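Local atomic coordinates of DNA polymerase sliding clamp (Archaeoglobus fulgidus, PDB entry 1RWZ), a protein that probably encircles DNA as a ring-shaped homotrimer and serves as a moving platform that tethers DNA polymerase and other replication proteins to it. Residues 90-93 with 97-100. Residues are numbered along the deposited sequence; the frame is centred on the assembly and turned at random.
Sequences IVED and LKVK
Lys98 and Ile90 face each other as an antiparallel hydrogen-bonded pair near the turn of a beta hairpin. The amide of Lys98 gives an almost straight bond (176°) to Ile90 O, N to O 2.8 Å. The return bond, Ile90 N to Lys98 O, spans 2.9 Å. Leu97 CA adds a CA-H...O contact to Ile90 O.

Followed outward, the Lys98 side chain starts with CB, 4.0 Å from Ile90 CB on the same face of the sheet. CG stands anti to the carbonyl carbon (chi1 -67°), and from there the chain runs fully extended through CD. CE comes to 3.7 Å from Glu92 OE1, and NZ ends in a salt bridge with that same oxygen; at 3.3 Å from NZ to OE1 its hydrogen bond is weak. Glu92, an exposed residue, lies just past the strand, so the ion pair ties the start of the turn to the returning strand. On this face too, Ile90 CD1 meets Lys100 CE at 4.0 Å, an aliphatic contact at the carbon that carries the ammonium group, which makes a long, weak ion pair with Glu88.

Val91 and Leu97 turn to the buried face, where Val91 CG2 packs on Leu97 CD1 at 3.6 Å; Leu110 touches both side chains. Within the turn, Asp93 OD2 accepts a hydrogen bond from Ser95 N.

The hairpin, formed by strands 86-91 and 96-101, belongs to the N-terminal domain and lies within an antiparallel sheet: strand 2-7 flanks strand 86-91 through Val91 and Ile2, and strand 104-109 flanks strand 96-101 through Leu97 and Val108.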
ATOM      1  N   ILE A  90     -18.618  -4.923  26.921  1.00 17.83           N
ATOM      2  CA  ILE A  90     -19.330  -5.340  28.118  1.00 19.11           C
ATOM      3  C   ILE A  90     -18.390  -5.559  29.293  1.00 20.27           C
ATOM      4  O   ILE A  90     -17.324  -6.156  29.145  1.00 19.39           O
ATOM      5  CB  ILE A  90     -20.094  -6.666  27.888  1.00 20.13           C
ATOM      6  CG1 ILE A  90     -21.107  -6.510  26.749  1.00 20.40           C
ATOM      7  CG2 ILE A  90     -20.803  -7.083  29.170  1.00 20.34           C
ATOM      8  CD1 ILE A  90     -21.788  -7.815  26.372  1.00 22.82           C
ATOM      9  N   VAL A  91     -18.789  -5.053  30.456  1.00 21.76           N
ATOM     10  CA  VAL A  91     -18.028  -5.240  31.686  1.00 24.42           C
ATOM     11  C   VAL A  91     -19.072  -5.661  32.707  1.00 26.98           C
ATOM     12  O   VAL A  91     -19.856  -4.840  33.181  1.00 26.60           O
ATOM     13  CB  VAL A  91     -17.339  -3.946  32.162  1.00 23.83           C
ATOM     14  CG1 VAL A  91     -16.586  -4.212  33.465  1.00 24.24           C
ATOM     15  CG2 VAL A  91     -16.374  -3.449  31.098  1.00 23.47           C
ATOM     16  N   GLU A  92     -19.092  -6.953  33.018  1.00 30.88           N
ATOM     17  CA  GLU A  92     -20.060  -7.504  33.962  1.00 34.98           C
ATOM     18  C   GLU A  92     -19.574  -7.455  35.404  1.00 36.93           C
ATOM     19  O   GLU A  92     -20.376  -7.356  36.331  1.00 37.93           O
ATOM     20  CB  GLU A  92     -20.390  -8.945  33.578  1.00 36.57           C
ATOM     21  CG  GLU A  92     -20.753  -9.112  32.117  1.00 39.24           C
ATOM     22  CD  GLU A  92     -21.130 -10.534  31.768  1.00 41.05           C
ATOM     23  OE1 GLU A  92     -20.318 -11.447  32.033  1.00 42.38           O
ATOM     24  OE2 GLU A  92     -22.237 -10.737  31.226  1.00 42.15           O
ATOM     25  N   ASP A  93     -18.263  -7.548  35.591  1.00 38.93           N
ATOM     26  CA  ASP A  93     -17.682  -7.491  36.927  1.00 40.66           C
ATOM     27  C   ASP A  93     -16.683  -6.343  37.011  1.00 40.83           C
ATOM     28  O   ASP A  93     -17.052  -5.178  36.843  1.00 41.32           O
ATOM     29  CB  ASP A  93     -17.000  -8.821  37.287  1.00 42.22           C
ATOM     30  CG  ASP A  93     -16.191  -9.402  36.140  1.00 43.90           C
ATOM     31  OD1 ASP A  93     -16.797  -9.964  35.201  1.00 45.08           O
ATOM     32  OD2 ASP A  93     -14.946  -9.296  36.176  1.00 45.21           O
ATOM     33  N   LEU A  97     -13.169  -7.463  30.383  1.00 20.31           N
ATOM     34  CA  LEU A  97     -13.816  -6.631  29.375  1.00 19.73           C
ATOM     35  C   LEU A  97     -14.101  -7.520  28.172  1.00 19.45           C
ATOM     36  O   LEU A  97     -13.196  -8.184  27.662  1.00 19.57           O
ATOM     37  CB  LEU A  97     -12.899  -5.487  28.934  1.00 18.45           C
ATOM     38  CG  LEU A  97     -13.330  -4.709  27.683  1.00 18.99           C
ATOM     39  CD1 LEU A  97     -14.632  -3.961  27.950  1.00 17.94           C
ATOM     40  CD2 LEU A  97     -12.232  -3.734  27.288  1.00 18.87           C
ATOM     41  N   LYS A  98     -15.353  -7.545  27.733  1.00 19.35           N
ATOM     42  CA  LYS A  98     -15.726  -8.335  26.567  1.00 20.14           C
ATOM     43  C   LYS A  98     -15.878  -7.384  25.388  1.00 19.80           C
ATOM     44  O   LYS A  98     -16.483  -6.318  25.516  1.00 18.61           O
ATOM     45  CB  LYS A  98     -17.049  -9.067  26.797  1.00 22.17           C
ATOM     46  CG  LYS A  98     -17.001 -10.155  27.855  1.00 25.03           C
ATOM     47  CD  LYS A  98     -18.334 -10.889  27.930  1.00 27.17           C
ATOM     48  CE  LYS A  98     -18.313 -11.977  28.988  1.00 29.33           C
ATOM     49  NZ  LYS A  98     -19.630 -12.675  29.081  1.00 30.55           N
ATOM     50  N   VAL A  99     -15.308  -7.766  24.252  1.00 18.46           N
ATOM     51  CA  VAL A  99     -15.386  -6.959  23.042  1.00 18.57           C
ATOM     52  C   VAL A  99     -15.999  -7.858  21.980  1.00 18.86           C
ATOM     53  O   VAL A  99     -15.389  -8.840  21.565  1.00 18.93           O
ATOM     54  CB  VAL A  99     -13.988  -6.505  22.582  1.00 18.61           C
ATOM     55  CG1 VAL A  99     -14.103  -5.632  21.339  1.00 18.31           C
ATOM     56  CG2 VAL A  99     -13.299  -5.751  23.705  1.00 18.27           C
ATOM     57  N   LYS A 100     -17.210  -7.525  21.549  1.00 19.06           N
ATOM     58  CA  LYS A 100     -17.892  -8.341  20.555  1.00 19.49           C
ATOM     59  C   LYS A 100     -18.149  -7.611  19.247  1.00 19.78           C
ATOM     60  O   LYS A 100     -18.605  -6.470  19.239  1.00 18.89           O
ATOM     61  CB  LYS A 100     -19.218  -8.848  21.115  1.00 21.49           C
ATOM     62  CG  LYS A 100     -19.092  -9.609  22.420  1.00 23.79           C
ATOM     63  CD  LYS A 100     -20.337 -10.436  22.696  1.00 27.62           C
ATOM     64  CE  LYS A 100     -21.576  -9.579  22.789  1.00 28.77           C
ATOM     65  NZ  LYS A 100     -22.800 -10.418  22.916  1.00 31.31           N
TER